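Local coordinates for SusD-like carbohydrate binding protein BF1063 (Bacteroides fragilis NCTC 9343, PDB 3I4G) that probably binds carbohydrate at the outer membrane of the bacterium, as a member of the SusD family of glycan-binding proteins, at residues Thr29-Gly34 with Gly100-Phe105; Thr94-Ile99 with Asn142-Glu147. All coordinates share one frame; numbering follows the deposited sequence.

Both contacts use helix 86-109, in the helical part of this SusD-family protein, and their centres lie about 12 Å apart. Interaction 1 sets helix 21-33 against it and is largely buried, without any hydrogen bond between its segments: one leucine packs on side chains and backbone. Interaction 2 joins an earlier turn of the same helix to the loop that follows helix 116-139; it too is mostly buried, but it turns on a tyrosine hydroxyl bonded to a loop carbonyl. Arg98 of interaction 2 ties the two together through probable hydrogen bonds: its NE lies 2.9 Å from Leu31 O and its NH2 3.0 Å from Tyr32 O, both at the end of helix 21-33.

Interaction 1: residues Thr29-Gly34 with Gly100-Phe105; sequences TSLYRG and GYCNRF. With EDO (1,2-ethanediol), chain G.
In the alpha-helical, TPR-like part of this SusD-family protein, the last turn of helix 21-33 packs nearly antiparallel on helix 86-109 through Leu31, which meets Tyr101, Cys102 and Phe105. The axes of 29-33 and 100-105 come within 9.9 Å, at 159°. The leucine fork divides its work. CD2 lies against the backbone of the other helix, 3.6 Å from Tyr101 C, and also touches Tyr101 CB and the sulfur of Cys102, with CD2 to Cys102 SG at 4.0 Å. CD1 sits over one face of the Phe105 ring as a CH-pi contact, 4.1 Å from its centroid and 27° off the normal. Phe105 has CG anti to its backbone N (chi1 -178°), which carries the ring to where Leu31 CD1 lies over that face. The Tyr101 ring leads away. Ala125 and Leu128 of helix 116-139 also pack on Leu31, while Trp18 meets Phe105 edge-to-face. Where helix 21-33 ends, an ethanediol, probably from the crystallisation liquor, hydrogen-bonds through O2 to Tyr32 O (2.7 Å) and through O1 to Arg33 O (2.8 Å). Between the segments themselves there is only antiparallel helix packing, as in the TPR-like helical part of SusD proteins.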
loop_
_atom_site.group_PDB
_atom_site.type_symbol
_atom_site.label_atom_id
_atom_site.label_comp_id
_atom_site.label_asym_id
_atom_site.label_seq_id
_atom_site.Cartn_x
_atom_site.Cartn_y
_atom_site.Cartn_z
ATOM N N THR A 29 23.247 1.859 -1.985
ATOM C CA THR A 29 22.552 1.097 -0.952
ATOM C C THR A 29 21.849 2.050 0.035
ATOM O O THR A 29 20.762 1.760 0.489
ATOM C CB THR A 29 23.486 0.129 -0.174
ATOM O OG1 THR A 29 24.366 0.862 0.685
ATOM C CG2 THR A 29 24.279 -0.745 -1.145
ATOM N N SER A 30 22.479 3.184 0.340
ATOM C CA SER A 30 21.865 4.161 1.221
ATOM C C SER A 30 20.667 4.816 0.547
ATOM O O SER A 30 19.663 5.061 1.213
ATOM C CB SER A 30 22.862 5.230 1.653
ATOM O OG SER A 30 22.300 5.954 2.737
ATOM N N LEU A 31 20.734 5.059 -0.760
ATOM C CA LEU A 31 19.576 5.610 -1.478
ATOM C C LEU A 31 18.389 4.631 -1.349
ATOM O O LEU A 31 17.267 5.067 -1.166
ATOM C CB LEU A 31 19.828 5.873 -2.949
ATOM C CG LEU A 31 20.952 6.875 -3.279
ATOM C CD1 LEU A 31 21.036 7.127 -4.775
ATOM C CD2 LEU A 31 20.739 8.179 -2.543
ATOM N N TYR A 32 18.614 3.334 -1.511
ATOM C CA TYR A 32 17.506 2.403 -1.352
ATOM C C TYR A 32 16.985 2.408 0.088
ATOM O O TYR A 32 15.763 2.411 0.313
ATOM C CB TYR A 32 17.912 0.983 -1.749
ATOM C CG TYR A 32 17.857 0.680 -3.238
ATOM C CD1 TYR A 32 16.659 0.295 -3.794
ATOM C CD2 TYR A 32 18.978 0.744 -4.060
ATOM C CE1 TYR A 32 16.559 0.013 -5.125
ATOM C CE2 TYR A 32 18.890 0.463 -5.412
ATOM C CZ TYR A 32 17.681 0.100 -5.940
ATOM O OH TYR A 32 17.522 -0.199 -7.282
ATOM N N ARG A 33 17.891 2.380 1.050
ATOM C CA ARG A 33 17.483 2.286 2.459
ATOM C C ARG A 33 16.712 3.494 2.920
ATOM O O ARG A 33 15.725 3.374 3.661
ATOM C CB ARG A 33 18.709 2.069 3.352
ATOM C CG ARG A 33 18.344 1.929 4.847
ATOM C CD ARG A 33 19.550 1.698 5.691
ATOM N N GLY A 34 17.131 4.659 2.484
ATOM C CA GLY A 34 16.496 5.890 2.941
ATOM C C GLY A 34 16.593 5.969 4.458
ATOM O O GLY A 34 17.651 5.722 5.043
ATOM N N GLY A 100 17.452 14.627 -1.602
ATOM C CA GLY A 100 18.744 15.312 -1.504
ATOM C C GLY A 100 19.900 14.371 -1.677
ATOM O O GLY A 100 20.858 14.712 -2.369
ATOM N N TYR A 101 19.837 13.173 -1.090
ATOM C CA TYR A 101 20.910 12.203 -1.292
ATOM C C TYR A 101 20.944 11.731 -2.752
ATOM O O TYR A 101 22.038 11.527 -3.294
ATOM C CB TYR A 101 20.795 11.041 -0.318
ATOM C CG TYR A 101 21.209 11.413 1.092
ATOM C CD1 TYR A 101 22.530 11.808 1.359
ATOM C CD2 TYR A 101 20.329 11.338 2.142
ATOM C CE1 TYR A 101 22.926 12.150 2.651
ATOM C CE2 TYR A 101 20.729 11.658 3.446
ATOM C CZ TYR A 101 22.006 12.067 3.683
ATOM O OH TYR A 101 22.377 12.374 4.984
ATOM N N CYS A 102 19.802 11.564 -3.410
ATOM C CA CYS A 102 19.804 11.190 -4.817
ATOM C C CYS A 102 20.445 12.269 -5.654
ATOM O O CYS A 102 21.210 11.982 -6.604
ATOM C CB CYS A 102 18.387 10.940 -5.343
ATOM S SG CYS A 102 17.569 9.428 -4.724
ATOM N N ASN A 103 20.147 13.517 -5.328
ATOM C CA ASN A 103 20.733 14.645 -6.067
ATOM C C ASN A 103 22.242 14.671 -5.918
ATOM O O ASN A 103 22.971 14.918 -6.910
ATOM C CB ASN A 103 20.071 15.980 -5.664
ATOM C CG ASN A 103 18.628 16.061 -6.122
ATOM O OD1 ASN A 103 18.207 15.295 -6.990
ATOM N ND2 ASN A 103 17.865 17.009 -5.554
ATOM N N ARG A 104 22.741 14.436 -4.715
ATOM C CA ARG A 104 24.185 14.410 -4.526
ATOM C C ARG A 104 24.804 13.229 -5.275
ATOM O O ARG A 104 25.868 13.369 -5.893
ATOM C CB ARG A 104 24.530 14.380 -3.034
ATOM C CG ARG A 104 24.233 15.700 -2.355
ATOM C CD ARG A 104 24.646 15.673 -0.902
ATOM N NE ARG A 104 24.306 16.921 -0.236
ATOM N N PHE A 105 24.153 12.076 -5.234
ATOM C CA PHE A 105 24.640 10.914 -5.956
ATOM C C PHE A 105 24.737 11.176 -7.449
ATOM O O PHE A 105 25.777 10.865 -8.057
ATOM C CB PHE A 105 23.690 9.736 -5.712
ATOM C CG PHE A 105 24.111 8.454 -6.385
ATOM C CD1 PHE A 105 23.787 8.173 -7.707
ATOM C CD2 PHE A 105 24.794 7.486 -5.669
ATOM C CE1 PHE A 105 24.167 6.969 -8.299
ATOM C CE2 PHE A 105 25.191 6.294 -6.276
ATOM C CZ PHE A 105 24.873 6.042 -7.579
HETATM C C1 EDO G . 12.389 1.927 2.485
HETATM O O1 EDO G . 13.174 3.147 2.431
HETATM C C2 EDO G . 13.124 0.775 1.865
HETATM O O2 EDO G . 13.399 1.047 0.476
#

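Interaction 2: residues Thr94-Ile99 with Asn142-Glu147; sequences TSYKRI and NVPLVE. With EDO (1,2-ethanediol), chain G.
Tyr96 reaches from helix 86-109 to Pro144, in the loop that leaves helix 116-139, so the contact joins a helix of the TPR-like region to the connection after its neighbour. The polar part is one hydrogen bond, donated by Tyr96 OH to Pro144 O at 2.7 Å. The hydroxyl approaches in the carbonyl plane, on a lone pair, with a C=O...O angle of 131°, and the carbonyl oxygen in turn lies at the edge of the tyrosine ring, in its plane. With CG anti to its own carbonyl carbon (chi1 -80°), the ring extends to the loop, and the tyrosine and proline side chains cross at about a right angle.

Two carbons pack close to the hydroxyl: Pro144 CD and Val143 CB each stand 3.3 Å from Tyr96 OH. One helical turn on, Ile99 points at the loop and packs CG2 against Val146 O at 3.6 Å; the hydrogen bonds of that carbonyl come from Tyr133 OH and Asn103 ND2. Trp92, from the preceding turn of helix 86-109, packs on both Val143 and Pro144 and its ring meets that of Tyr96.

Charged and ligand contacts belong to Arg98, which projects from another side of the helix. Its NH1 forms a salt bridge with Asp46. At the guanidinium edge, NH2 donates to O1 of the ethanediol at 3.0 Å, with an N-H...O angle of 148°.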
loop_
_atom_site.group_PDB
_atom_site.type_symbol
_atom_site.label_atom_id
_atom_site.label_comp_id
_atom_site.label_asym_id
_atom_site.label_seq_id
_atom_site.Cartn_x
_atom_site.Cartn_y
_atom_site.Cartn_z
ATOM N N THR A 94 11.257 12.583 5.108
ATOM C CA THR A 94 11.946 11.414 4.575
ATOM C C THR A 94 12.024 11.514 3.050
ATOM O O THR A 94 13.044 11.101 2.444
ATOM C CB THR A 94 11.310 10.091 5.009
ATOM O OG1 THR A 94 9.966 10.014 4.527
ATOM C CG2 THR A 94 11.355 9.939 6.530
ATOM N N SER A 95 11.007 12.069 2.407
ATOM C CA SER A 95 11.041 12.251 0.948
ATOM C C SER A 95 12.183 13.148 0.541
ATOM O O SER A 95 12.992 12.803 -0.315
ATOM C CB SER A 95 9.742 12.860 0.442
ATOM O OG SER A 95 8.606 12.021 0.708
ATOM N N TYR A 96 12.233 14.334 1.131
ATOM C CA TYR A 96 13.250 15.328 0.749
ATOM C C TYR A 96 14.633 14.910 1.191
ATOM O O TYR A 96 15.629 15.282 0.542
ATOM C CB TYR A 96 12.823 16.743 1.207
ATOM C CG TYR A 96 11.829 17.355 0.248
ATOM C CD1 TYR A 96 12.223 17.731 -1.025
ATOM C CD2 TYR A 96 10.488 17.528 0.582
ATOM C CE1 TYR A 96 11.307 18.272 -1.954
ATOM C CE2 TYR A 96 9.587 18.076 -0.294
ATOM C CZ TYR A 96 9.997 18.451 -1.571
ATOM O OH TYR A 96 9.100 19.030 -2.458
ATOM N N LYS A 97 14.748 14.141 2.258
ATOM C CA LYS A 97 16.059 13.592 2.645
ATOM C C LYS A 97 16.549 12.651 1.537
ATOM O O LYS A 97 17.686 12.784 1.068
ATOM C CB LYS A 97 16.011 12.866 3.982
ATOM C CG LYS A 97 17.366 12.475 4.533
ATOM C CD LYS A 97 17.314 12.110 6.001
ATOM C CE LYS A 97 18.722 11.946 6.586
ATOM N N ARG A 98 15.714 11.711 1.085
ATOM C CA ARG A 98 16.134 10.824 0.038
ATOM C C ARG A 98 16.390 11.611 -1.261
ATOM O O ARG A 98 17.403 11.367 -1.919
ATOM C CB ARG A 98 15.105 9.728 -0.233
ATOM C CG ARG A 98 15.526 8.967 -1.450
ATOM C CD ARG A 98 14.674 7.831 -1.832
ATOM N NE ARG A 98 14.889 6.638 -1.033
ATOM C CZ ARG A 98 14.017 6.143 -0.183
ATOM N NH1 ARG A 98 12.938 6.817 0.143
ATOM N NH2 ARG A 98 14.264 4.990 0.397
ATOM N N ILE A 99 15.539 12.573 -1.599
ATOM C CA ILE A 99 15.745 13.374 -2.795
ATOM C C ILE A 99 17.111 14.047 -2.739
ATOM O O ILE A 99 17.861 14.014 -3.724
ATOM C CB ILE A 99 14.615 14.395 -2.955
ATOM C CG1 ILE A 99 13.311 13.679 -3.370
ATOM C CG2 ILE A 99 14.996 15.500 -3.988
ATOM C CD1 ILE A 99 12.058 14.539 -3.133
ATOM N N ASN A 142 1.459 20.261 -4.846
ATOM C CA ASN A 142 2.251 21.384 -5.353
ATOM C C ASN A 142 3.381 21.573 -4.362
ATOM O O ASN A 142 3.164 22.033 -3.260
ATOM C CB ASN A 142 1.359 22.612 -5.474
ATOM C CG ASN A 142 0.076 22.305 -6.201
ATOM O OD1 ASN A 142 0.079 21.794 -7.317
ATOM N ND2 ASN A 142 -1.064 22.616 -5.553
ATOM N N VAL A 143 4.583 21.192 -4.759
ATOM C CA VAL A 143 5.740 21.161 -3.862
ATOM C C VAL A 143 6.989 21.567 -4.619
ATOM O O VAL A 143 7.008 21.586 -5.861
ATOM C CB VAL A 143 5.939 19.735 -3.248
ATOM C CG1 VAL A 143 4.670 19.288 -2.457
ATOM C CG2 VAL A 143 6.293 18.708 -4.312
ATOM N N PRO A 144 8.068 21.926 -3.917
ATOM C CA PRO A 144 9.307 22.226 -4.629
ATOM C C PRO A 144 9.882 21.044 -5.390
ATOM O O PRO A 144 9.954 19.914 -4.856
ATOM C CB PRO A 144 10.276 22.633 -3.511
ATOM C CG PRO A 144 9.350 23.144 -2.428
ATOM C CD PRO A 144 8.182 22.219 -2.471
ATOM N N LEU A 145 10.260 21.282 -6.643
ATOM C CA LEU A 145 10.889 20.283 -7.477
ATOM C C LEU A 145 12.372 20.611 -7.470
ATOM O O LEU A 145 12.843 21.509 -8.175
ATOM C CB LEU A 145 10.264 20.313 -8.873
ATOM C CG LEU A 145 10.868 19.311 -9.878
ATOM C CD1 LEU A 145 10.739 17.879 -9.398
ATOM C CD2 LEU A 145 10.197 19.431 -11.242
ATOM N N VAL A 146 13.098 19.931 -6.607
ATOM C CA VAL A 146 14.522 20.154 -6.394
ATOM C C VAL A 146 15.316 19.031 -7.039
ATOM O O VAL A 146 15.165 17.846 -6.729
ATOM C CB VAL A 146 14.845 20.209 -4.925
ATOM C CG1 VAL A 146 16.363 20.452 -4.705
ATOM C CG2 VAL A 146 13.993 21.303 -4.243
ATOM N N GLU A 147 16.205 19.404 -7.940
ATOM C CA GLU A 147 17.088 18.482 -8.657
ATOM C C GLU A 147 18.564 18.704 -8.377
ATOM O O GLU A 147 19.378 17.818 -8.580
ATOM C CB GLU A 147 16.847 18.656 -10.159
ATOM C CG GLU A 147 15.422 18.380 -10.565
ATOM C CD GLU A 147 15.114 18.767 -12.010
ATOM O OE1 GLU A 147 15.524 18.030 -12.931
ATOM O OE2 GLU A 147 14.371 19.761 -12.213
HETATM C C1 EDO G . 12.389 1.927 2.485
HETATM O O1 EDO G . 13.174 3.147 2.431
HETATM C C2 EDO G . 13.124 0.775 1.865
HETATM O O2 EDO G . 13.399 1.047 0.476
#